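Local coordinates for protein similar to yteR (Bacilus subtilis) (Clostridium acetobutylicum, PDB 4WU0) that belongs to glycoside hydrolase family 105 and probably cleaves the unsaturated sugar from the ends of rhamnogalacturonan fragments left by pectin breakdown, at residues T30-A35 / N79-I84; W23-G28 / E344-G349; T18-W23 / M54-N59; N73-N78 / L132-T137; M269-L274 / L352-E357. One frame throughout, in Å; residues are numbered along the deposited sequence.

Contact 1 of 5, residues T30-A35 / N79-I84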
# COMPACT_ATOMS: atom_id res chain seq x y z
N THR A 30 -2.51 6.72 -5.95
CA THR A 30 -3.64 6.96 -6.84
C THR A 30 -3.12 7.20 -8.26
O THR A 30 -3.68 6.70 -9.23
CB THR A 30 -4.49 8.13 -6.33
OG1 THR A 30 -5.09 7.76 -5.09
CG2 THR A 30 -5.58 8.50 -7.32
N LEU A 31 -2.03 7.96 -8.39
CA LEU A 31 -1.45 8.18 -9.69
C LEU A 31 -0.91 6.89 -10.31
O LEU A 31 -0.95 6.72 -11.54
CB LEU A 31 -0.35 9.25 -9.63
CG LEU A 31 -0.83 10.65 -9.27
CD1 LEU A 31 0.36 11.60 -9.22
CD2 LEU A 31 -1.88 11.17 -10.25
N ASP A 32 -0.38 5.99 -9.48
CA ASP A 32 0.10 4.69 -9.94
C ASP A 32 -1.07 3.90 -10.57
O ASP A 32 -0.89 3.18 -11.54
CB ASP A 32 0.72 3.89 -8.77
CG ASP A 32 2.10 4.42 -8.31
OD1 ASP A 32 2.81 5.04 -9.11
OD2 ASP A 32 2.51 4.18 -7.13
N GLY A 33 -2.27 4.03 -9.99
CA GLY A 33 -3.45 3.43 -10.57
C GLY A 33 -3.83 4.09 -11.89
O GLY A 33 -4.17 3.42 -12.87
N ILE A 34 -3.77 5.41 -11.94
CA ILE A 34 -4.08 6.14 -13.17
C ILE A 34 -3.06 5.78 -14.27
O ILE A 34 -3.39 5.73 -15.45
CB ILE A 34 -4.20 7.65 -12.91
CG1 ILE A 34 -5.42 7.91 -12.02
CG2 ILE A 34 -4.33 8.41 -14.23
CD1 ILE A 34 -5.58 9.34 -11.55
N ALA A 35 -1.83 5.51 -13.88
CA ALA A 35 -0.81 5.14 -14.85
C ALA A 35 -1.15 3.83 -15.55
O ALA A 35 -0.81 3.65 -16.72
CB ALA A 35 0.56 5.08 -14.22
N ASN A 79 5.98 8.08 -3.05
CA ASN A 79 5.74 8.84 -4.27
C ASN A 79 6.92 8.77 -5.24
O ASN A 79 6.82 9.20 -6.37
CB ASN A 79 5.38 10.29 -3.93
CG ASN A 79 4.01 10.43 -3.32
OD1 ASN A 79 3.19 9.51 -3.36
ND2 ASN A 79 3.73 11.60 -2.77
N GLY A 80 8.04 8.19 -4.82
CA GLY A 80 9.09 7.88 -5.75
C GLY A 80 8.69 6.87 -6.82
O GLY A 80 9.26 6.84 -7.91
N LYS A 81 7.73 6.01 -6.52
CA LYS A 81 7.29 5.02 -7.50
C LYS A 81 6.71 5.68 -8.73
O LYS A 81 7.09 5.34 -9.85
CB LYS A 81 6.29 4.07 -6.89
CG LYS A 81 6.82 3.30 -5.70
CD LYS A 81 5.68 2.64 -4.97
CE LYS A 81 6.13 1.84 -3.78
NZ LYS A 81 4.95 1.22 -3.10
N ILE A 82 5.78 6.63 -8.56
CA ILE A 82 5.28 7.34 -9.74
C ILE A 82 6.38 8.12 -10.44
O ILE A 82 6.34 8.28 -11.67
CB ILE A 82 4.03 8.21 -9.43
CG1 ILE A 82 3.35 8.67 -10.73
CG2 ILE A 82 4.36 9.37 -8.54
CD1 ILE A 82 2.63 7.56 -11.52
N LEU A 83 7.36 8.63 -9.70
CA LEU A 83 8.48 9.33 -10.33
C LEU A 83 9.30 8.41 -11.25
O LEU A 83 9.76 8.85 -12.30
CB LEU A 83 9.39 9.98 -9.29
CG LEU A 83 8.78 11.11 -8.46
CD1 LEU A 83 9.81 11.60 -7.43
CD2 LEU A 83 8.35 12.26 -9.35
N ILE A 84 9.47 7.14 -10.86
CA ILE A 84 10.12 6.17 -11.73
C ILE A 84 9.34 6.04 -13.03
O ILE A 84 9.91 6.04 -14.12
CB ILE A 84 10.32 4.81 -11.04
CG1 ILE A 84 11.29 4.98 -9.88
CG2 ILE A 84 10.87 3.76 -12.01
CD1 ILE A 84 11.38 3.77 -8.96
O HOH W 1 3.97 6.54 -6.21
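D32 OD2 and the backbone N of I82 are joined through a single water, which donates to OD2 at 2.9 Å and accepts from I82 N at 3.0 Å. The other carboxylate oxygen also faces the helix: D32 OD1 lies 3.4 Å from I82 CB. It is equally near I82 N, but the angle there is too poor for a hydrogen bond. Because I82 N belongs to the first turns of helix 80-90, the acid sits where the helix dipole would tend to favour a negative charge. K81 crosses D32 at about a right angle and offers only its aliphatic CB and CD to OD2; its ammonium group is taken up by N78 OD1 and Y133 O. The rest is mostly aliphatic packing. A chi1 of -167° turns I82 CG1 toward L31 CB, and chi2 of 70° then directs CD1 to L31 O at 3.7 Å and to A35 CB at 4.2 Å. A beta-branched residue and a small alanine suit this gap between helix axes 9.4 Å apart. The 28° angle between N-to-C directions makes this a near-parallel helix pair, as in the (alpha/alpha)6 barrel of this family.

Contact 2 of 5, residues W23-G28 / E344-G349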
# COMPACT_ATOMS: atom_id res chain seq x y z
N TRP A 23 2.86 16.26 0.51
CA TRP A 23 3.57 15.14 -0.11
C TRP A 23 3.05 13.85 0.51
O TRP A 23 3.67 13.27 1.41
CB TRP A 23 5.07 15.32 0.09
CG TRP A 23 5.99 14.30 -0.49
CD1 TRP A 23 6.79 13.44 0.20
CD2 TRP A 23 6.27 14.07 -1.89
NE1 TRP A 23 7.54 12.68 -0.67
CE2 TRP A 23 7.25 13.05 -1.95
CE3 TRP A 23 5.79 14.62 -3.08
CZ2 TRP A 23 7.75 12.56 -3.17
CZ3 TRP A 23 6.27 14.13 -4.28
CH2 TRP A 23 7.25 13.11 -4.32
N GLY A 24 1.87 13.45 0.07
CA GLY A 24 1.18 12.32 0.62
C GLY A 24 1.35 11.05 -0.18
O GLY A 24 1.13 11.05 -1.37
N TYR A 25 1.75 9.97 0.50
CA TYR A 25 1.96 8.67 -0.15
C TYR A 25 0.74 8.21 -0.93
O TYR A 25 0.89 7.53 -1.95
CB TYR A 25 2.30 7.60 0.90
CG TYR A 25 1.20 7.30 1.91
CD1 TYR A 25 1.18 7.92 3.14
CD2 TYR A 25 0.20 6.39 1.62
CE1 TYR A 25 0.19 7.63 4.08
CE2 TYR A 25 -0.82 6.12 2.55
CZ TYR A 25 -0.81 6.74 3.77
OH TYR A 25 -1.80 6.46 4.70
N GLU A 26 -0.45 8.57 -0.47
CA GLU A 26 -1.66 8.07 -1.10
C GLU A 26 -1.91 8.74 -2.44
O GLU A 26 -2.67 8.24 -3.26
CB GLU A 26 -2.88 8.21 -0.16
CG GLU A 26 -3.34 9.61 0.16
CD GLU A 26 -2.66 10.25 1.36
OE1 GLU A 26 -1.47 9.96 1.62
OE2 GLU A 26 -3.32 11.05 2.06
N TYR A 27 -1.26 9.88 -2.68
CA TYR A 27 -1.42 10.58 -3.94
C TYR A 27 -0.61 9.89 -5.04
O TYR A 27 -1.13 9.64 -6.13
CB TYR A 27 -1.02 12.05 -3.76
CG TYR A 27 -1.84 12.79 -2.72
CD1 TYR A 27 -3.11 12.35 -2.36
CD2 TYR A 27 -1.36 13.95 -2.12
CE1 TYR A 27 -3.87 13.06 -1.42
CE2 TYR A 27 -2.09 14.64 -1.18
CZ TYR A 27 -3.37 14.19 -0.85
OH TYR A 27 -4.12 14.87 0.08
N GLY A 28 0.64 9.52 -4.75
CA GLY A 28 1.40 8.70 -5.69
C GLY A 28 0.71 7.37 -5.96
O GLY A 28 0.72 6.86 -7.09
N GLU A 344 -11.48 8.86 -1.10
CA GLU A 344 -10.20 9.07 -0.46
C GLU A 344 -9.13 8.27 -1.21
O GLU A 344 -9.27 7.08 -1.41
CB GLU A 344 -10.30 8.63 1.01
CG GLU A 344 -9.01 8.26 1.70
CD GLU A 344 -7.99 9.36 1.68
OE1 GLU A 344 -8.38 10.55 1.77
OE2 GLU A 344 -6.79 9.02 1.55
N PRO A 345 -8.04 8.94 -1.60
CA PRO A 345 -6.96 8.28 -2.34
C PRO A 345 -6.40 6.98 -1.76
O PRO A 345 -5.98 6.12 -2.54
CB PRO A 345 -5.91 9.38 -2.44
CG PRO A 345 -6.72 10.62 -2.55
CD PRO A 345 -7.84 10.41 -1.58
N LYS A 346 -6.39 6.82 -0.44
CA LYS A 346 -5.92 5.57 0.14
C LYS A 346 -6.78 4.37 -0.30
O LYS A 346 -6.30 3.25 -0.35
CB LYS A 346 -5.88 5.66 1.66
CG LYS A 346 -4.86 6.64 2.21
CD LYS A 346 -5.01 6.80 3.71
CE LYS A 346 -4.49 8.14 4.21
NZ LYS A 346 -5.48 9.19 4.05
N GLY A 347 -8.04 4.64 -0.66
CA GLY A 347 -8.90 3.62 -1.25
C GLY A 347 -8.95 3.65 -2.77
O GLY A 347 -9.00 2.60 -3.42
N LEU A 348 -8.93 4.85 -3.35
CA LEU A 348 -9.07 4.99 -4.80
C LEU A 348 -7.94 4.30 -5.54
O LEU A 348 -8.16 3.63 -6.54
CB LEU A 348 -9.10 6.47 -5.20
CG LEU A 348 -10.31 7.27 -4.74
CD1 LEU A 348 -10.08 8.76 -4.88
CD2 LEU A 348 -11.54 6.89 -5.52
N GLY A 349 -6.72 4.50 -5.09
CA GLY A 349 -5.58 3.89 -5.77
C GLY A 349 -5.67 2.38 -5.83
O GLY A 349 -5.56 1.79 -6.90
O HOH W 2 -5.89 12.07 1.46
O HOH W 3 -4.17 11.77 4.52
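E26 meets the start of helix 345-360 along most of its side chain, beginning at CB, which packs 3.5 Å from K346 CG. CG follows, lying against P345 CB and near E344 OE2. A chi1 of 67° and a bend at chi2 then bring the carboxylate to the lysine. At the tip, OE1 hangs 3.6 Å above the plane of the Y25 ring, over its centre, while OE2 makes a weak, 3.5 Å salt bridge to K346 NZ, reinforced by a water that donates to OE2 at 2.7 Å and accepts from NZ.

The stronger partner of K346 NZ is E344 OE2, at 2.8 Å. That same oxygen accepts from K346 N from the opposite face of its carboxylate plane, so E344 caps its helix and holds the lysine at once. With two acids near one ammonium group, lysine probably keeps its charge here; Y318 adds a backbone acceptor and a cation-pi face. Y25 OH lies 3.2 Å from K346 CE, the lysine crossing the tyrosine at about a right angle. P345, a residue well suited to a first helical turn, sets CG at the edge of the Y27 ring, 3.9 Å from CE1. The arrangement is an N-capped helix start joined to the first turn of helix 25-41 by a buried salt-bridge network.

Contact 3 of 5, residues T18-W23 / M54-N59; sequences TLTDHW and MDTFIN
W23 and F57 form a T-shaped aromatic pair, the edge of the indole directed at the face of the phenyl ring. The planes stand 71° apart and the six-membered rings have centroids 5.2 Å apart. W23 CE3 stands over one face of F57, offset toward its rim and 3.5 Å from CG, and T56 CG2 covers the opposite face. With chi1 at -179°, the wide indole offers F57 an edge yet still reaches M54 and I58, while NE1 is satisfied by H76 O.

Among aliphatic contacts, M54 CE lies 3.7 Å from W23 CZ3, the flexible methionine bending at chi2 and chi3 to bring its methyl there, and I58 CD1 touches the same carbon more loosely. The two threonines cross at about a right angle, T20 CG2 lying 3.5 Å from T56 OG1.

Carbonyl-to-ring approaches complete the contact. H22 O comes within 3.2 Å of F57 CZ, and L19 O sits in the plane of the ring, 3.6 Å from CE2. Since L19 O is buried with no other partner, the slightly positive ring hydrogens probably offer it some compensation. Within the loop, H22 ND1 donates to D21 OD1 at 3.0 Å, and Y27 OH also binds that oxygen. Two loops, each leading out of one helix towards the next, are thus closed over a T-shaped Trp-Phe pair at one end of the helical barrel.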
# COMPACT_ATOMS: atom_id res chain seq x y z
N THR A 18 -8.53 15.92 -4.42
CA THR A 18 -7.29 16.57 -4.01
C THR A 18 -6.14 15.57 -3.95
O THR A 18 -6.18 14.57 -3.22
CB THR A 18 -7.45 17.21 -2.62
OG1 THR A 18 -8.58 18.09 -2.61
CG2 THR A 18 -6.21 18.00 -2.25
N LEU A 19 -5.09 15.87 -4.71
CA LEU A 19 -3.89 15.05 -4.74
C LEU A 19 -2.63 15.91 -4.60
O LEU A 19 -1.53 15.43 -4.86
CB LEU A 19 -3.81 14.27 -6.06
CG LEU A 19 -4.99 13.35 -6.38
CD1 LEU A 19 -4.91 12.84 -7.81
CD2 LEU A 19 -5.04 12.17 -5.39
N THR A 20 -2.80 17.16 -4.16
CA THR A 20 -1.73 18.16 -4.27
C THR A 20 -1.48 19.00 -3.01
O THR A 20 -0.70 19.96 -3.07
CB THR A 20 -2.01 19.12 -5.47
OG1 THR A 20 -3.35 19.62 -5.39
CG2 THR A 20 -1.86 18.36 -6.81
N ASP A 21 -2.09 18.66 -1.87
CA ASP A 21 -2.04 19.53 -0.69
C ASP A 21 -0.93 19.20 0.30
O ASP A 21 -0.65 19.98 1.21
CB ASP A 21 -3.40 19.62 0.02
CG ASP A 21 -3.87 18.32 0.61
OD1 ASP A 21 -3.24 17.28 0.33
OD2 ASP A 21 -4.91 18.35 1.32
N HIS A 22 -0.25 18.07 0.09
CA HIS A 22 0.94 17.73 0.86
C HIS A 22 1.63 16.59 0.14
O HIS A 22 1.04 16.01 -0.77
CB HIS A 22 0.61 17.36 2.31
CG HIS A 22 -0.04 16.02 2.49
ND1 HIS A 22 -1.36 15.79 2.16
CD2 HIS A 22 0.42 14.87 3.02
CE1 HIS A 22 -1.66 14.53 2.43
NE2 HIS A 22 -0.59 13.95 2.95
N TRP A 23 2.86 16.26 0.51
CA TRP A 23 3.57 15.14 -0.11
C TRP A 23 3.05 13.85 0.51
O TRP A 23 3.67 13.27 1.41
CB TRP A 23 5.07 15.32 0.09
CG TRP A 23 5.99 14.30 -0.49
CD1 TRP A 23 6.79 13.44 0.20
CD2 TRP A 23 6.27 14.07 -1.89
NE1 TRP A 23 7.54 12.68 -0.67
CE2 TRP A 23 7.25 13.05 -1.95
CE3 TRP A 23 5.79 14.62 -3.08
CZ2 TRP A 23 7.75 12.56 -3.17
CZ3 TRP A 23 6.27 14.13 -4.28
CH2 TRP A 23 7.25 13.11 -4.32
N MET A 54 1.96 15.99 -10.44
CA MET A 54 3.30 15.95 -9.85
C MET A 54 4.05 17.26 -10.03
O MET A 54 5.02 17.50 -9.31
CB MET A 54 4.11 14.78 -10.39
CG MET A 54 3.56 13.43 -9.97
SD MET A 54 3.37 13.21 -8.20
CE MET A 54 5.06 13.31 -7.71
N ASP A 55 3.61 18.11 -10.95
CA ASP A 55 4.22 19.43 -11.11
C ASP A 55 4.08 20.30 -9.86
O ASP A 55 4.85 21.25 -9.66
CB ASP A 55 3.66 20.15 -12.33
CG ASP A 55 4.33 19.73 -13.64
OD1 ASP A 55 5.46 19.19 -13.62
OD2 ASP A 55 3.74 19.97 -14.72
N THR A 56 3.09 20.01 -9.03
CA THR A 56 2.98 20.67 -7.73
C THR A 56 4.22 20.43 -6.89
O THR A 56 4.65 21.33 -6.14
CB THR A 56 1.75 20.15 -6.95
OG1 THR A 56 0.57 20.71 -7.52
CG2 THR A 56 1.81 20.55 -5.48
N PHE A 57 4.74 19.22 -6.98
CA PHE A 57 5.79 18.77 -6.06
C PHE A 57 7.19 18.87 -6.62
O PHE A 57 8.13 19.15 -5.87
CB PHE A 57 5.53 17.31 -5.67
CG PHE A 57 4.20 17.10 -5.01
CD1 PHE A 57 3.94 17.63 -3.76
CD2 PHE A 57 3.21 16.38 -5.65
CE1 PHE A 57 2.70 17.46 -3.15
CE2 PHE A 57 1.96 16.18 -5.04
CZ PHE A 57 1.71 16.73 -3.79
N ILE A 58 7.36 18.59 -7.90
CA ILE A 58 8.71 18.45 -8.45
C ILE A 58 9.17 19.72 -9.15
O ILE A 58 8.72 20.05 -10.25
CB ILE A 58 8.82 17.27 -9.43
CG1 ILE A 58 8.14 16.02 -8.85
CG2 ILE A 58 10.26 16.97 -9.74
CD1 ILE A 58 8.66 15.60 -7.47
N ASN A 59 10.10 20.41 -8.49
CA ASN A 59 10.67 21.62 -9.03
C ASN A 59 11.64 21.29 -10.16
O ASN A 59 12.09 20.17 -10.26
CB ASN A 59 11.39 22.38 -7.91
CG ASN A 59 10.45 22.86 -6.82
OD1 ASN A 59 9.39 23.44 -7.10
ND2 ASN A 59 10.83 22.63 -5.58

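Contact 4 of 5, residues N73-N78 / L132-T137; sequences NIDHLN and LYMGAT
N78 and M134 bring their CA atoms to 4.3 Å, where the turns of 73-78 lie against a helix widened by a pi-type turn at 132-136. M134 O points into this gap, 3.4 Å from L77 CB and close to N78 CA. G135, with no side chain, lets I74 CG1 settle 3.7 Å from its CA. M134 is the flexible filler: its CB meets I74 O, its CG lies alongside D75 OD1 at 3.5 Å, and a bend at chi2 (-58°) lays SD 3.8 Å from N78 CB. The N78 amide crosses the Y133 side chain obliquely, planes 37° apart, with OD1 3.5 Å from CE2. A water bridges N78 ND2 and Y133 OH. K81 NZ also holds OD1 and Y25 O holds ND2, a role suiting an amide, donor and acceptor in one. The approach to helix 80-90 is seated on helix 129-146; helix 25-41 adds Y25 against D75 and M134 and L29 against Y133, and helix 199-215 adds W204 against M134 and M207 against Y133.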
# COMPACT_ATOMS: atom_id res chain seq x y z
N ASN A 73 10.86 10.06 7.40
CA ASN A 73 9.49 9.56 7.40
C ASN A 73 9.39 8.56 6.25
O ASN A 73 9.54 8.94 5.10
CB ASN A 73 8.52 10.73 7.18
CG ASN A 73 7.06 10.32 7.16
OD1 ASN A 73 6.72 9.15 6.95
ND2 ASN A 73 6.17 11.30 7.35
N ILE A 74 9.18 7.27 6.54
CA ILE A 74 9.19 6.28 5.48
C ILE A 74 8.07 6.52 4.45
O ILE A 74 8.24 6.17 3.27
CB ILE A 74 9.14 4.83 6.03
CG1 ILE A 74 9.76 3.84 5.04
CG2 ILE A 74 7.73 4.41 6.40
CD1 ILE A 74 11.25 3.89 5.00
N ASP A 75 6.97 7.13 4.88
CA ASP A 75 5.84 7.43 3.99
C ASP A 75 6.27 8.29 2.83
O ASP A 75 5.70 8.20 1.74
CB ASP A 75 4.70 8.18 4.69
CG ASP A 75 3.93 7.33 5.67
OD1 ASP A 75 4.02 6.10 5.62
OD2 ASP A 75 3.24 7.92 6.51
N HIS A 76 7.26 9.15 3.07
CA HIS A 76 7.72 10.11 2.07
C HIS A 76 8.44 9.48 0.88
O HIS A 76 8.70 10.17 -0.10
CB HIS A 76 8.64 11.14 2.70
CG HIS A 76 7.91 12.17 3.49
ND1 HIS A 76 6.55 12.15 3.65
CD2 HIS A 76 8.35 13.27 4.14
CE1 HIS A 76 6.17 13.19 4.37
NE2 HIS A 76 7.25 13.88 4.68
N LEU A 77 8.75 8.18 0.94
CA LEU A 77 9.36 7.48 -0.18
C LEU A 77 8.36 6.95 -1.20
O LEU A 77 8.72 6.68 -2.34
CB LEU A 77 10.25 6.34 0.31
CG LEU A 77 11.38 6.80 1.23
CD1 LEU A 77 12.20 5.59 1.64
CD2 LEU A 77 12.28 7.85 0.59
N ASN A 78 7.11 6.77 -0.81
CA ASN A 78 6.19 6.08 -1.69
C ASN A 78 6.01 6.76 -3.05
O ASN A 78 5.88 6.09 -4.07
CB ASN A 78 4.82 5.92 -1.07
CG ASN A 78 3.99 4.90 -1.84
OD1 ASN A 78 4.39 3.75 -1.94
ND2 ASN A 78 2.90 5.32 -2.43
N LEU A 132 6.44 -1.13 4.86
CA LEU A 132 6.99 -2.07 3.90
C LEU A 132 6.57 -1.72 2.49
O LEU A 132 7.31 -1.97 1.55
CB LEU A 132 6.58 -3.50 4.25
CG LEU A 132 7.45 -4.18 5.30
CD1 LEU A 132 8.85 -4.43 4.75
CD2 LEU A 132 7.50 -3.39 6.60
N TYR A 133 5.38 -1.15 2.33
CA TYR A 133 4.90 -0.74 1.02
C TYR A 133 5.54 0.58 0.62
O TYR A 133 5.95 0.74 -0.54
CB TYR A 133 3.38 -0.56 1.02
CG TYR A 133 2.83 -0.23 -0.34
CD1 TYR A 133 2.74 -1.19 -1.32
CD2 TYR A 133 2.41 1.05 -0.65
CE1 TYR A 133 2.23 -0.89 -2.54
CE2 TYR A 133 1.89 1.37 -1.88
CZ TYR A 133 1.79 0.39 -2.82
OH TYR A 133 1.26 0.69 -4.06
N MET A 134 5.65 1.52 1.56
CA MET A 134 6.15 2.86 1.23
C MET A 134 7.65 2.88 0.94
O MET A 134 8.13 3.66 0.11
CB MET A 134 5.90 3.84 2.37
CG MET A 134 4.51 3.78 2.98
SD MET A 134 3.21 4.04 1.79
CE MET A 134 1.79 3.64 2.83
N GLY A 135 8.38 2.07 1.69
CA GLY A 135 9.83 2.17 1.77
C GLY A 135 10.52 1.04 1.04
O GLY A 135 11.03 1.25 -0.04
N ALA A 136 10.51 -0.15 1.63
CA ALA A 136 11.15 -1.30 1.03
C ALA A 136 10.71 -1.54 -0.41
O ALA A 136 11.54 -1.84 -1.27
CB ALA A 136 10.89 -2.53 1.86
N THR A 137 9.41 -1.40 -0.68
CA THR A 137 8.89 -1.62 -2.03
C THR A 137 9.36 -0.54 -3.03
O THR A 137 9.66 -0.85 -4.18
CB THR A 137 7.34 -1.77 -2.04
OG1 THR A 137 6.98 -2.84 -1.16
CG2 THR A 137 6.78 -2.06 -3.41
O HOH W 4 2.05 3.35 -4.62

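Contact 5 of 5, residues M269-L274 / L352-E357; sequences MIVYAL and LLASYE
Y272 is the large bump of this contact, its ring laid into the hollow between L353 and E357, residues one helical turn apart. CD1 of Y272 presses on L353 CB at 3.5 Å and on E357 CG at 3.8 Å, so this one ring carbon bears on both walls of the groove. A chi1 of 166° sends the ring across the partner helix, roughly at right angles to its run.

The smaller bump comes from the other helix. A354 CB enters the notch between V271 and Y272, 4.2 Å from V271 CG1 and 4.1 Å from Y272 CB; a methyl group suits a place where the CA atoms of Y272 and A354 are themselves only 4.1 Å apart. The axes approach to 8.2 Å and diverge by 30°, close packing of two nearly parallel helices, as in the helical ring of the (alpha/alpha)6 barrel to which this family belongs. Helix 288-302 packs against V271, and helix 25-41 against L353.

Both polar tips pass beyond the apolar seam. E357 bends at chi2, and its carboxylate, turned 76° from the plane of the Y272 ring, forms a salt bridge with R279. The hydroxyl of Y272 is held by D211 and K276. A water spans the two, donating to E357 OE2 at 3.1 Å and only weakly to Y272 OH at 3.3 Å.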
# COMPACT_ATOMS: atom_id res chain seq x y z
N MET A 269 -6.99 -3.58 -1.64
CA MET A 269 -5.57 -3.95 -1.63
C MET A 269 -5.43 -5.46 -1.64
O MET A 269 -4.57 -6.01 -2.35
CB MET A 269 -4.90 -3.40 -0.38
CG MET A 269 -4.72 -1.93 -0.38
SD MET A 269 -3.88 -1.39 1.11
CE MET A 269 -4.00 0.37 0.86
N ILE A 270 -6.27 -6.12 -0.86
CA ILE A 270 -6.23 -7.59 -0.77
C ILE A 270 -6.63 -8.19 -2.11
O ILE A 270 -6.01 -9.15 -2.58
CB ILE A 270 -7.14 -8.09 0.36
CG1 ILE A 270 -6.57 -7.62 1.70
CG2 ILE A 270 -7.29 -9.61 0.34
CD1 ILE A 270 -7.51 -7.70 2.87
N VAL A 271 -7.68 -7.67 -2.73
CA VAL A 271 -8.12 -8.18 -4.03
C VAL A 271 -7.05 -7.98 -5.10
O VAL A 271 -6.80 -8.86 -5.92
CB VAL A 271 -9.44 -7.51 -4.45
CG1 VAL A 271 -9.81 -7.86 -5.91
CG2 VAL A 271 -10.55 -7.98 -3.50
N TYR A 272 -6.40 -6.83 -5.09
CA TYR A 272 -5.29 -6.57 -6.00
C TYR A 272 -4.19 -7.61 -5.84
O TYR A 272 -3.70 -8.15 -6.82
CB TYR A 272 -4.73 -5.18 -5.72
CG TYR A 272 -3.39 -4.89 -6.35
CD1 TYR A 272 -3.28 -4.58 -7.69
CD2 TYR A 272 -2.22 -4.96 -5.61
CE1 TYR A 272 -2.05 -4.30 -8.27
CE2 TYR A 272 -1.00 -4.68 -6.17
CZ TYR A 272 -0.92 -4.34 -7.49
OH TYR A 272 0.31 -4.04 -8.02
N ALA A 273 -3.78 -7.84 -4.60
CA ALA A 273 -2.72 -8.82 -4.35
C ALA A 273 -3.12 -10.24 -4.76
O ALA A 273 -2.28 -11.00 -5.27
CB ALA A 273 -2.31 -8.78 -2.88
N LEU A 274 -4.38 -10.62 -4.54
CA LEU A 274 -4.86 -11.93 -4.98
C LEU A 274 -4.75 -12.05 -6.48
O LEU A 274 -4.24 -13.04 -7.01
CB LEU A 274 -6.32 -12.17 -4.57
CG LEU A 274 -6.67 -12.32 -3.10
CD1 LEU A 274 -8.20 -12.39 -2.93
CD2 LEU A 274 -6.03 -13.56 -2.51
N LEU A 352 -8.38 1.25 -8.25
CA LEU A 352 -7.92 1.33 -9.63
C LEU A 352 -7.02 0.16 -9.98
O LEU A 352 -7.15 -0.43 -11.06
CB LEU A 352 -7.12 2.61 -9.83
CG LEU A 352 -7.89 3.92 -9.87
CD1 LEU A 352 -6.93 5.09 -9.68
CD2 LEU A 352 -8.60 4.02 -11.22
N LEU A 353 -6.08 -0.15 -9.08
CA LEU A 353 -5.13 -1.23 -9.32
C LEU A 353 -5.80 -2.60 -9.37
O LEU A 353 -5.49 -3.43 -10.24
CB LEU A 353 -4.01 -1.21 -8.26
CG LEU A 353 -3.13 0.03 -8.32
CD1 LEU A 353 -2.24 0.14 -7.08
CD2 LEU A 353 -2.25 0.01 -9.57
N ALA A 354 -6.72 -2.85 -8.44
CA ALA A 354 -7.49 -4.09 -8.46
C ALA A 354 -8.28 -4.20 -9.75
O ALA A 354 -8.39 -5.27 -10.33
CB ALA A 354 -8.42 -4.15 -7.25
N SER A 355 -8.89 -3.09 -10.17
CA SER A 355 -9.69 -3.09 -11.39
C SER A 355 -8.83 -3.44 -12.60
O SER A 355 -9.24 -4.23 -13.45
CB SER A 355 -10.32 -1.72 -11.61
OG SER A 355 -11.19 -1.39 -10.55
N TYR A 356 -7.64 -2.85 -12.68
CA TYR A 356 -6.75 -3.15 -13.78
C TYR A 356 -6.43 -4.64 -13.80
O TYR A 356 -6.46 -5.27 -14.86
CB TYR A 356 -5.47 -2.31 -13.67
CG TYR A 356 -4.41 -2.69 -14.67
CD1 TYR A 356 -4.46 -2.22 -15.97
CD2 TYR A 356 -3.36 -3.52 -14.31
CE1 TYR A 356 -3.49 -2.58 -16.90
CE2 TYR A 356 -2.39 -3.90 -15.24
CZ TYR A 356 -2.46 -3.41 -16.52
OH TYR A 356 -1.50 -3.76 -17.45
N GLU A 357 -6.13 -5.22 -12.64
CA GLU A 357 -5.77 -6.64 -12.60
C GLU A 357 -6.95 -7.53 -12.97
O GLU A 357 -6.80 -8.54 -13.63
CB GLU A 357 -5.25 -7.05 -11.22
CG GLU A 357 -3.88 -6.50 -10.87
CD GLU A 357 -2.73 -7.16 -11.62
OE1 GLU A 357 -2.87 -8.30 -12.13
OE2 GLU A 357 -1.65 -6.53 -11.71
O HOH W 5 0.58 -4.46 -11.30

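From the N terminus, the loop before helix 25-41 takes part in contact 3, which closes a short loop onto the residues following helix 44-54. Contact 2 overlaps it at W23 and crosses it, closing nearly the whole chain by bringing the start of helix 25-41 to that of helix 345-360. Nested inside contact 2 are contact 1, joining helices 25-41 and 80-90, and contact 4, joining the residues before helix 80-90 to helix 129-146. Contact 1 crosses both contact 3 and contact 4. Contact 5 opens late, at helix 264-279, and crosses contact 2 to reach helix 345-360, so that the last helix is tied to early and late helices alike.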